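PDB 3RD5: Mypaa.01249.c from Mycobacterium paratuberculosis, which probably acts as an oxidoreductase of the short-chain dehydrogenase/reductase family, although its substrate and precise reaction are not known. Local coordinates for residues Lys169-Leu174 / Ala275-Leu280; Glu35-Gly40 / Gly62-Arg67; Thr235-Ala238 / Asp242-Gly245. One frame throughout, in Å; residues are numbered along the deposited sequence.

Contact 1: residues Lys169-Leu174 / Ala275-Leu280; sequences KLANLL and AALWAL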
ATOM      1  N   LYS A 169      -9.042  -3.283  -3.174  1.00 11.19           N
ATOM      2  CA  LYS A 169      -9.001  -2.140  -2.222  1.00 11.62           C
ATOM      3  C   LYS A 169      -9.601  -2.490  -0.870  1.00 11.29           C
ATOM      4  O   LYS A 169      -9.137  -2.058   0.190  1.00 11.70           O
ATOM      5  CB  LYS A 169      -9.566  -0.887  -2.860  1.00 11.96           C
ATOM      6  CG  LYS A 169      -8.774  -0.406  -4.070  1.00 11.67           C
ATOM      7  CD  LYS A 169      -7.424   0.164  -3.677  1.00 12.50           C
ATOM      8  CE  LYS A 169      -6.242  -0.523  -4.305  1.00 13.11           C
ATOM      9  NZ  LYS A 169      -4.972   0.054  -3.746  1.00 13.60           N
ATOM     10  N   LEU A 170     -10.637  -3.322  -0.873  1.00 11.47           N
ATOM     11  CA  LEU A 170     -11.158  -3.924   0.336  1.00 12.28           C
ATOM     12  C   LEU A 170     -10.114  -4.855   0.968  1.00 11.48           C
ATOM     13  O   LEU A 170      -9.876  -4.802   2.179  1.00 11.66           O
ATOM     14  CB  LEU A 170     -12.469  -4.657   0.015  1.00 12.42           C
ATOM     15  CG  LEU A 170     -13.050  -5.449   1.188  1.00 12.05           C
ATOM     16  CD1 LEU A 170     -13.369  -4.598   2.449  1.00 14.44           C
ATOM     17  CD2 LEU A 170     -14.287  -6.220   0.760  1.00 14.44           C
ATOM     18  N   ALA A 171      -9.455  -5.666   0.146  1.00 10.84           N
ATOM     19  CA  ALA A 171      -8.375  -6.522   0.626  1.00 11.25           C
ATOM     20  C   ALA A 171      -7.273  -5.738   1.332  1.00 11.35           C
ATOM     21  O   ALA A 171      -6.778  -6.142   2.382  1.00 11.98           O
ATOM     22  CB  ALA A 171      -7.804  -7.387  -0.501  1.00 11.61           C
ATOM     23  N   ASN A 172      -6.944  -4.544   0.811  1.00 10.79           N
ATOM     24  CA  ASN A 172      -5.916  -3.704   1.430  1.00 11.51           C
ATOM     25  C   ASN A 172      -6.281  -3.338   2.868  1.00 11.02           C
ATOM     26  O   ASN A 172      -5.416  -3.268   3.754  1.00 11.87           O
ATOM     27  CB  ASN A 172      -5.734  -2.380   0.673  1.00 11.41           C
ATOM     28  CG  ASN A 172      -5.099  -2.484  -0.710  1.00 12.31           C
ATOM     29  OD1 ASN A 172      -5.442  -1.661  -1.587  1.00 12.99           O
ATOM     30  ND2 ASN A 172      -4.125  -3.381  -0.918  1.00 12.21           N
ATOM     31  N   LEU A 173      -7.563  -3.088   3.123  1.00 11.11           N
ATOM     32  CA  LEU A 173      -8.039  -2.754   4.468  1.00 11.10           C
ATOM     33  C   LEU A 173      -8.098  -3.971   5.403  1.00 11.78           C
ATOM     34  O   LEU A 173      -7.689  -3.897   6.567  1.00 12.68           O
ATOM     35  CB  LEU A 173      -9.401  -2.021   4.407  1.00 12.14           C
ATOM     36  CG  LEU A 173      -9.274  -0.614   3.855  1.00 12.69           C
ATOM     37  CD1 LEU A 173     -10.653   0.003   3.625  1.00 14.69           C
ATOM     38  CD2 LEU A 173      -8.557   0.316   4.869  1.00 18.55           C
ATOM     39  N   LEU A 174      -8.632  -5.078   4.892  1.00 11.76           N
ATOM     40  CA  LEU A 174      -8.679  -6.317   5.672  1.00 11.83           C
ATOM     41  C   LEU A 174      -7.267  -6.788   6.008  1.00 12.34           C
ATOM     42  O   LEU A 174      -7.022  -7.347   7.091  1.00 13.15           O
ATOM     43  CB  LEU A 174      -9.447  -7.364   4.890  1.00 12.32           C
ATOM     44  CG  LEU A 174     -10.948  -7.125   4.722  1.00 12.37           C
ATOM     45  CD1 LEU A 174     -11.514  -8.111   3.689  1.00 14.60           C
ATOM     46  CD2 LEU A 174     -11.711  -7.246   6.056  1.00 14.09           C
ATOM     47  N   ALA A 275      -9.252 -12.543   8.733  1.00 13.76           N
ATOM     48  CA  ALA A 275      -8.498 -13.698   9.063  1.00 13.62           C
ATOM     49  C   ALA A 275      -8.532 -14.809   7.987  1.00 14.55           C
ATOM     50  O   ALA A 275      -7.494 -15.428   7.707  1.00 14.50           O
ATOM     51  CB  ALA A 275      -8.898 -14.208  10.483  1.00 15.17           C
ATOM     52  N   ALA A 276      -9.703 -15.025   7.346  1.00 14.33           N
ATOM     53  CA  ALA A 276      -9.820 -16.005   6.272  1.00 13.98           C
ATOM     54  C   ALA A 276      -9.042 -15.567   5.037  1.00 13.56           C
ATOM     55  O   ALA A 276      -8.330 -16.367   4.422  1.00 13.47           O
ATOM     56  CB  ALA A 276     -11.307 -16.192   5.884  1.00 14.85           C
ATOM     57  N   LEU A 277      -9.141 -14.280   4.700  1.00 13.53           N
ATOM     58  CA  LEU A 277      -8.385 -13.735   3.565  1.00 13.61           C
ATOM     59  C   LEU A 277      -6.882 -13.880   3.801  1.00 13.57           C
ATOM     60  O   LEU A 277      -6.130 -14.159   2.870  1.00 13.93           O
ATOM     61  CB  LEU A 277      -8.750 -12.267   3.304  1.00 13.90           C
ATOM     62  CG  LEU A 277      -7.891 -11.575   2.236  1.00 13.22           C
ATOM     63  CD1 LEU A 277      -8.100 -12.165   0.830  1.00 14.22           C
ATOM     64  CD2 LEU A 277      -8.232 -10.084   2.251  1.00 15.29           C
ATOM     65  N   TRP A 278      -6.433 -13.672   5.044  1.00 13.14           N
ATOM     66  CA  TRP A 278      -5.030 -13.856   5.360  1.00 13.06           C
ATOM     67  C   TRP A 278      -4.565 -15.271   5.066  1.00 13.59           C
ATOM     68  O   TRP A 278      -3.501 -15.492   4.451  1.00 13.63           O
ATOM     69  CB  TRP A 278      -4.780 -13.490   6.835  1.00 13.32           C
ATOM     70  CG  TRP A 278      -3.315 -13.418   7.157  1.00 13.34           C
ATOM     71  CD1 TRP A 278      -2.466 -14.465   7.359  1.00 13.97           C
ATOM     72  CD2 TRP A 278      -2.502 -12.227   7.215  1.00 13.37           C
ATOM     73  NE1 TRP A 278      -1.180 -13.999   7.509  1.00 14.71           N
ATOM     74  CE2 TRP A 278      -1.186 -12.635   7.441  1.00 13.51           C
ATOM     75  CE3 TRP A 278      -2.779 -10.847   7.110  1.00 14.82           C
ATOM     76  CZ2 TRP A 278      -0.122 -11.705   7.499  1.00 15.42           C
ATOM     77  CZ3 TRP A 278      -1.749  -9.949   7.172  1.00 15.25           C
ATOM     78  CH2 TRP A 278      -0.430 -10.386   7.394  1.00 15.98           C
ATOM     79  N   ALA A 279      -5.366 -16.264   5.464  1.00 13.13           N
ATOM     80  CA  ALA A 279      -5.031 -17.653   5.215  1.00 13.91           C
ATOM     81  C   ALA A 279      -4.945 -17.946   3.724  1.00 13.98           C
ATOM     82  O   ALA A 279      -3.999 -18.578   3.246  1.00 15.58           O
ATOM     83  CB  ALA A 279      -6.076 -18.597   5.885  1.00 15.17           C
ATOM     84  N   LEU A 280      -5.939 -17.505   2.967  1.00 14.14           N
ATOM     85  CA  LEU A 280      -5.918 -17.673   1.516  1.00 14.01           C
ATOM     86  C   LEU A 280      -4.682 -16.999   0.902  1.00 14.29           C
ATOM     87  O   LEU A 280      -4.040 -17.563   0.005  1.00 14.62           O
ATOM     88  CB  LEU A 280      -7.198 -17.122   0.920  1.00 14.26           C
ATOM     89  CG  LEU A 280      -7.283 -17.023  -0.605  1.00 15.00           C
ATOM     90  CD1 LEU A 280      -7.019 -18.319  -1.321  1.00 15.87           C
ATOM     91  CD2 LEU A 280      -8.615 -16.379  -1.006  1.00 16.31           C
TER
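L277 reaches across from helix 271-285 to A171 and L174 on helix 161-185, joining the C-terminal helix to one of the long helices of the Rossmann-type short-chain dehydrogenase fold. The packing is purely apolar and rests on one methyl. A171 and L174 are three residues apart and so neighbours on the surface of their helix, and CD2 of L277 lands between them: it lies 3.9 Å from A171 CB and 4.0 Å from L174 CB. The same L277 methyl is also 3.9 Å from A171 CA, so it sits down against the helix backbone as well as against side chains. CB of L277 already points at helix 161-185, and with chi1 at 173° CG extends away from the backbone N, beside the carbonyl carbon. L174 and L277 meet at about a right angle, the CD1 methyl of L174 coming within 4.1 Å of L277 CD2. M273 and A274 of helix 271-285 add to the packing against L174.

Next along the C-terminal helix, the W278 ring meets F120 edge-to-face and forms a cation-pi pair with R182, while its NE1 bonds to E282.

The polar contacts lie on the side of helix 161-185 turned from L277. K169 occupies the lysine position of the family's YxxxK signature, consistent with a place in the active site as in relatives. K169 NZ is bonded to V137 O and N172 ND2 to N115 O, which anchors the two residues to strand 133-137 and helix 110-126. Between them, K169 NZ donates to N172 OD1 over 2.8 Å, with a C=O...N angle of 154° and the donor 16° off the amide plane.

Contact 2: residues Glu35-Gly40 / Gly62-Arg67; sequences ELARRG and GQVEVR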
ATOM      1  N   GLU A  35       8.388  14.338  -0.952  1.00 14.53           N
ATOM      2  CA  GLU A  35       8.201  15.054   0.304  1.00 14.75           C
ATOM      3  C   GLU A  35       8.974  14.393   1.440  1.00 14.53           C
ATOM      4  O   GLU A  35       9.553  15.082   2.286  1.00 16.01           O
ATOM      5  CB  GLU A  35       6.720  15.160   0.660  1.00 15.18           C
ATOM      6  CG  GLU A  35       5.893  15.981  -0.321  1.00 16.47           C
ATOM      7  CD  GLU A  35       6.157  17.483  -0.273  1.00 22.26           C
ATOM      8  OE1 GLU A  35       6.740  17.988   0.682  1.00 22.27           O
ATOM      9  OE2 GLU A  35       5.677  18.192  -1.197  1.00 28.00           O
ATOM     10  N   LEU A  36       9.008  13.066   1.484  1.00 13.70           N
ATOM     11  CA  LEU A  36       9.807  12.423   2.522  1.00 13.83           C
ATOM     12  C   LEU A  36      11.318  12.667   2.343  1.00 14.04           C
ATOM     13  O   LEU A  36      12.060  12.919   3.318  1.00 15.71           O
ATOM     14  CB  LEU A  36       9.515  10.914   2.564  1.00 13.56           C
ATOM     15  CG  LEU A  36       8.103  10.604   3.004  1.00 13.66           C
ATOM     16  CD1 LEU A  36       7.767   9.131   2.726  1.00 17.08           C
ATOM     17  CD2 LEU A  36       7.930  10.944   4.512  1.00 18.06           C
ATOM     18  N   ALA A  37      11.802  12.626   1.102  1.00 14.36           N
ATOM     19  CA  ALA A  37      13.203  12.910   0.843  1.00 14.65           C
ATOM     20  C   ALA A  37      13.561  14.365   1.225  1.00 15.09           C
ATOM     21  O   ALA A  37      14.659  14.625   1.712  1.00 15.26           O
ATOM     22  CB  ALA A  37      13.554  12.626  -0.656  1.00 15.56           C
ATOM     23  N   ARG A  38      12.656  15.304   0.963  1.00 16.02           N
ATOM     24  CA  ARG A  38      12.884  16.723   1.335  0.50 16.19           C
ATOM     25  C   ARG A  38      13.068  16.878   2.857  1.00 15.80           C
ATOM     26  O   ARG A  38      13.724  17.827   3.302  1.00 16.61           O
ATOM     27  CB  ARG A  38      11.706  17.597   0.836  0.50 17.65           C
ATOM     28  CG  ARG A  38      11.721  19.069   1.214  0.50 21.15           C
ATOM     29  CD  ARG A  38      10.401  19.854   0.902  0.50 22.21           C
ATOM     30  NE  ARG A  38       9.148  19.263   1.470  0.50 23.14           N
ATOM     31  CZ  ARG A  38       8.666  19.524   2.697  0.50 25.72           C
ATOM     32  NH1 ARG A  38       9.322  20.350   3.518  0.50 27.15           N
ATOM     33  NH2 ARG A  38       7.544  18.915   3.119  0.50 26.55           N
ATOM     34  N   ARG A  39      12.477  15.951   3.624  1.00 16.16           N
ATOM     35  CA  ARG A  39      12.575  15.939   5.090  1.00 17.56           C
ATOM     36  C   ARG A  39      13.692  15.030   5.608  1.00 17.01           C
ATOM     37  O   ARG A  39      13.765  14.769   6.813  1.00 18.70           O
ATOM     38  CB  ARG A  39      11.230  15.610   5.717  1.00 19.24           C
ATOM     39  CG  ARG A  39      10.116  16.653   5.380  1.00 23.70           C
ATOM     40  CD  ARG A  39      10.423  18.013   5.781  1.00 30.23           C
ATOM     41  NE  ARG A  39      10.333  18.169   7.221  1.00 34.78           N
ATOM     42  CZ  ARG A  39      11.080  18.966   7.974  1.00 36.23           C
ATOM     43  NH1 ARG A  39      12.056  19.735   7.457  1.00 37.86           N
ATOM     44  NH2 ARG A  39      10.848  19.000   9.276  1.00 34.84           N
ATOM     45  N   GLY A  40      14.594  14.604   4.721  1.00 16.27           N
ATOM     46  CA  GLY A  40      15.792  13.883   5.113  1.00 16.24           C
ATOM     47  C   GLY A  40      15.726  12.377   5.070  1.00 15.59           C
ATOM     48  O   GLY A  40      16.702  11.714   5.457  1.00 17.06           O
ATOM     49  N   GLY A  62      17.131  15.606  -1.925  1.00 16.17           N
ATOM     50  CA  GLY A  62      17.244  14.520  -0.971  1.00 15.47           C
ATOM     51  C   GLY A  62      17.615  13.201  -1.670  1.00 15.98           C
ATOM     52  O   GLY A  62      18.078  13.207  -2.814  1.00 15.85           O
ATOM     53  N   GLN A  63      17.411  12.102  -0.958  1.00 15.92           N
ATOM     54  CA  GLN A  63      17.898  10.767  -1.361  1.00 16.45           C
ATOM     55  C   GLN A  63      16.758   9.839  -1.782  1.00 15.81           C
ATOM     56  O   GLN A  63      16.085   9.245  -0.933  1.00 17.12           O
ATOM     57  CB  GLN A  63      18.708  10.168  -0.230  1.00 16.43           C
ATOM     58  CG  GLN A  63      19.979  10.938   0.001  1.00 17.98           C
ATOM     59  CD  GLN A  63      20.841  10.339   1.087  1.00 19.21           C
ATOM     60  OE1 GLN A  63      20.854  10.828   2.207  1.00 18.68           O
ATOM     61  NE2 GLN A  63      21.563   9.247   0.760  1.00 18.86           N
ATOM     62  N   VAL A  64      16.475   9.763  -3.097  1.00 16.68           N
ATOM     63  CA  VAL A  64      15.496   8.792  -3.623  1.00 17.09           C
ATOM     64  C   VAL A  64      16.250   7.838  -4.541  1.00 17.25           C
ATOM     65  O   VAL A  64      16.702   8.238  -5.627  1.00 18.18           O
ATOM     66  CB  VAL A  64      14.348   9.463  -4.393  1.00 15.87           C
ATOM     67  CG1 VAL A  64      13.340   8.413  -4.844  1.00 18.13           C
ATOM     68  CG2 VAL A  64      13.649  10.526  -3.543  1.00 18.52           C
ATOM     69  N   GLU A  65      16.420   6.596  -4.078  1.00 16.67           N
ATOM     70  CA  GLU A  65      17.053   5.511  -4.826  1.00 17.33           C
ATOM     71  C   GLU A  65      15.996   4.698  -5.537  1.00 18.41           C
ATOM     72  O   GLU A  65      14.956   4.476  -4.977  1.00 19.12           O
ATOM     73  CB  GLU A  65      17.866   4.573  -3.902  1.00 17.58           C
ATOM     74  CG  GLU A  65      18.568   3.428  -4.653  1.00 22.45           C
ATOM     75  CD  GLU A  65      19.157   2.340  -3.773  1.00 24.51           C
ATOM     76  OE1 GLU A  65      19.107   2.442  -2.523  1.00 25.29           O
ATOM     77  OE2 GLU A  65      19.696   1.371  -4.374  1.00 25.16           O
ATOM     78  N   VAL A  66      16.274   4.256  -6.753  1.00 18.39           N
ATOM     79  CA  VAL A  66      15.353   3.401  -7.509  1.00 18.71           C
ATOM     80  C   VAL A  66      15.891   1.967  -7.584  1.00 18.31           C
ATOM     81  O   VAL A  66      17.063   1.737  -7.951  1.00 19.80           O
ATOM     82  CB  VAL A  66      15.175   3.979  -8.899  1.00 19.82           C
ATOM     83  CG1 VAL A  66      14.376   3.052  -9.794  1.00 21.17           C
ATOM     84  CG2 VAL A  66      14.468   5.327  -8.790  1.00 22.36           C
ATOM     85  N   ARG A  67      15.019   1.009  -7.246  1.00 17.33           N
ATOM     86  CA  ARG A  67      15.328  -0.429  -7.363  1.00 17.32           C
ATOM     87  C   ARG A  67      14.193  -1.119  -8.097  1.00 17.38           C
ATOM     88  O   ARG A  67      13.040  -0.676  -8.065  1.00 16.95           O
ATOM     89  CB  ARG A  67      15.517  -1.077  -5.999  1.00 17.59           C
ATOM     90  CG  ARG A  67      16.653  -0.524  -5.180  1.00 18.00           C
ATOM     91  CD  ARG A  67      16.916  -1.340  -3.953  1.00 19.22           C
ATOM     92  NE  ARG A  67      17.874  -0.642  -3.087  1.00 19.60           N
ATOM     93  CZ  ARG A  67      18.162  -0.991  -1.840  1.00 20.64           C
ATOM     94  NH1 ARG A  67      17.656  -2.081  -1.298  1.00 20.37           N
ATOM     95  NH2 ARG A  67      18.974  -0.220  -1.126  1.00 21.92           N
TER
HETATM   96  O   HOH W   1      16.659  12.759   1.807  1.00 15.14           O
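Alongside the touch of A37 on V64, two guanidinium groups each grip a glutamate of their own segment. R38 is modelled in two conformers, and what follows for it holds for one of them, so it is doubtful as a permanent feature. In that conformer the aliphatic CG of R39 lies over one face of the R38 guanidinium, offset toward the rim, and E35 OE1 sits at the edge in plane, where NH2 and NE of R38 both converge on this single oxygen at 2.7 and 2.8 Å. The R67 guanidinium has the carboxylate carbon of E65 at its edge, and here the nitrogens divide their partners: R67 NH2 goes to E65 OE1 and R67 NE to E65 OE2, both at 3.0 Å. The second oxygen is approached from above the carboxylate, 59° out of plane.

Between these salt bridges, the C-terminal end of helix 27-38 meets strand 63-68 near G62 and Q63; this is the edge strand of the Rossmann sheet on this side. A Schellman motif ends the helix, with G40 at positive phi as its C-prime residue and G40 N bonded to A37 O.

CB of A37 points at the strand and meets V64 CG2 at 3.6 Å. This methyl lies beside the backbone N of V64, since CG1 takes the anti position (chi1 -177°); V64 also rests on A57 of helix 50-57. G62 brings its CA to 3.7 Å from A37 O. A37 O, already used by G40 N, receives a hydrogen from a water 2.7 Å away, and the same water accepts from Q63 N at 2.9 Å, bridging helix and strand without any direct hydrogen bond.

Contact 3: residues Thr235-Ala238 / Asp242-Gly245; sequences TLYA and DLPG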
ATOM      1  N   THR A 235      -1.351   9.792   2.546  1.00 11.84           N
ATOM      2  CA  THR A 235      -0.311   8.814   2.858  1.00 12.19           C
ATOM      3  C   THR A 235       0.752   9.389   3.801  1.00 12.46           C
ATOM      4  O   THR A 235       1.187   8.725   4.736  1.00 13.11           O
ATOM      5  CB  THR A 235       0.366   8.319   1.595  1.00 12.71           C
ATOM      6  OG1 THR A 235      -0.608   7.790   0.692  1.00 12.95           O
ATOM      7  CG2 THR A 235       1.397   7.238   1.895  1.00 13.46           C
ATOM      8  N   LEU A 236       1.154  10.628   3.534  1.00 11.88           N
ATOM      9  CA  LEU A 236       2.206  11.278   4.321  1.00 12.81           C
ATOM     10  C   LEU A 236       1.802  11.477   5.787  1.00 12.83           C
ATOM     11  O   LEU A 236       2.611  11.357   6.694  1.00 13.55           O
ATOM     12  CB  LEU A 236       2.612  12.599   3.640  1.00 13.01           C
ATOM     13  CG  LEU A 236       3.380  12.454   2.314  1.00 13.03           C
ATOM     14  CD1 LEU A 236       3.429  13.793   1.521  1.00 15.03           C
ATOM     15  CD2 LEU A 236       4.792  11.884   2.555  1.00 14.14           C
ATOM     16  N   TYR A 237       0.513  11.772   6.009  1.00 12.82           N
ATOM     17  CA  TYR A 237      -0.030  11.852   7.360  1.00 13.37           C
ATOM     18  C   TYR A 237       0.030  10.473   8.050  1.00 12.94           C
ATOM     19  O   TYR A 237       0.549  10.337   9.161  1.00 13.48           O
ATOM     20  CB  TYR A 237      -1.461  12.385   7.291  1.00 14.24           C
ATOM     21  CG  TYR A 237      -2.164  12.639   8.605  1.00 14.66           C
ATOM     22  CD1 TYR A 237      -2.779  11.606   9.280  1.00 16.39           C
ATOM     23  CD2 TYR A 237      -2.307  13.911   9.095  1.00 16.91           C
ATOM     24  CE1 TYR A 237      -3.545  11.835  10.431  1.00 18.63           C
ATOM     25  CE2 TYR A 237      -3.067  14.140  10.242  1.00 18.91           C
ATOM     26  CZ  TYR A 237      -3.670  13.094  10.876  1.00 20.05           C
ATOM     27  OH  TYR A 237      -4.432  13.347  12.019  1.00 26.10           O
ATOM     28  N   ALA A 238      -0.416   9.426   7.363  1.00 12.77           N
ATOM     29  CA  ALA A 238      -0.338   8.068   7.912  1.00 12.81           C
ATOM     30  C   ALA A 238       1.104   7.615   8.184  1.00 13.28           C
ATOM     31  O   ALA A 238       1.365   6.924   9.158  1.00 14.80           O
ATOM     32  CB  ALA A 238      -1.034   7.063   6.982  1.00 13.45           C
ATOM     33  N   ASP A 242       1.421  10.108  15.023  1.00 18.58           N
ATOM     34  CA  ASP A 242       1.352   9.107  16.108  1.00 18.73           C
ATOM     35  C   ASP A 242      -0.073   8.597  16.201  1.00 20.16           C
ATOM     36  O   ASP A 242      -0.887   9.138  16.953  1.00 23.31           O
ATOM     37  CB  ASP A 242       1.790   9.721  17.450  1.00 21.05           C
ATOM     38  CG  ASP A 242       1.845   8.709  18.551  1.00 23.67           C
ATOM     39  OD1 ASP A 242       1.633   7.509  18.331  1.00 23.19           O
ATOM     40  OD2 ASP A 242       2.085   9.134  19.708  1.00 26.64           O
ATOM     41  N   LEU A 243      -0.403   7.614  15.364  1.00 17.39           N
ATOM     42  CA  LEU A 243      -1.763   7.099  15.191  1.00 17.26           C
ATOM     43  C   LEU A 243      -1.885   5.712  15.802  1.00 17.56           C
ATOM     44  O   LEU A 243      -0.927   4.917  15.737  1.00 17.66           O
ATOM     45  CB  LEU A 243      -2.109   6.990  13.702  1.00 16.43           C
ATOM     46  CG  LEU A 243      -2.177   8.318  12.965  1.00 18.65           C
ATOM     47  CD1 LEU A 243      -2.062   8.154  11.452  1.00 19.34           C
ATOM     48  CD2 LEU A 243      -3.515   9.019  13.291  1.00 26.01           C
ATOM     49  N   PRO A 244      -3.055   5.385  16.371  1.00 17.35           N
ATOM     50  CA  PRO A 244      -3.271   4.024  16.808  1.00 18.35           C
ATOM     51  C   PRO A 244      -3.183   3.027  15.646  1.00 16.78           C
ATOM     52  O   PRO A 244      -3.490   3.340  14.502  1.00 16.61           O
ATOM     53  CB  PRO A 244      -4.711   4.045  17.333  1.00 19.56           C
ATOM     54  CG  PRO A 244      -5.105   5.419  17.486  1.00 22.12           C
ATOM     55  CD  PRO A 244      -4.197   6.264  16.620  1.00 18.52           C
ATOM     56  N   GLY A 245      -2.742   1.815  15.957  1.00 16.78           N
ATOM     57  CA  GLY A 245      -2.735   0.744  14.983  1.00 16.18           C
ATOM     58  C   GLY A 245      -4.104   0.525  14.361  1.00 15.68           C
ATOM     59  O   GLY A 245      -5.136   0.749  15.004  1.00 17.61           O
TER
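The connection from helix 226-240 into strand 248-251, late in the Rossmann-type fold, folds L243 back onto Y237 and A238 in the last turns of the helix. Contact is apolar throughout and comes from the two methyls of L243. L243 CD2 lies 4.0 Å from Y237 CE1, and L243 CD1 is 4.1 Å from that same carbon. A chi1 of -176° swings the Y237 ring out along the helix flank, so that CE1 meets the L243 methyls, and the two side chains cross at about a right angle. V249 of the following strand packs on Y237, A238 and L243 alike, closing a small hydrophobic cluster between helix and sheet, while W6 meets the tyrosine ring edge-to-face.

R191 ties the loop down: its NH1 forms a salt bridge with D242 OD1 and also bonds to L243 O. At the helix, A238 O accepts from R133 NH1. The methyl of A238 points away from the loop, and it is the alanine's CA that L243 CD1 touches, at 3.9 Å.

How the contacts relate
From the N terminus, contact 2 comes first: 35-40 meets 62-67, closing a short loop that contains strand 42-47 and helix 50-57 and tying the first helix of the Rossmann fold to an edge strand. Contact 1 opens later, at 169-174, and closes only at 275-280, joining two helices on the opposite side of the chain's centre; its centre is 31 Å from that of contact 2. Within this long span falls contact 3, a local return of 242-245 onto 235-238 ahead of strand 248-251. Contacts 2 and 3 touch through L236, which packs on E35 and L36, whereas contacts 1 and 3 stay about 10 Å apart at their nearest atoms.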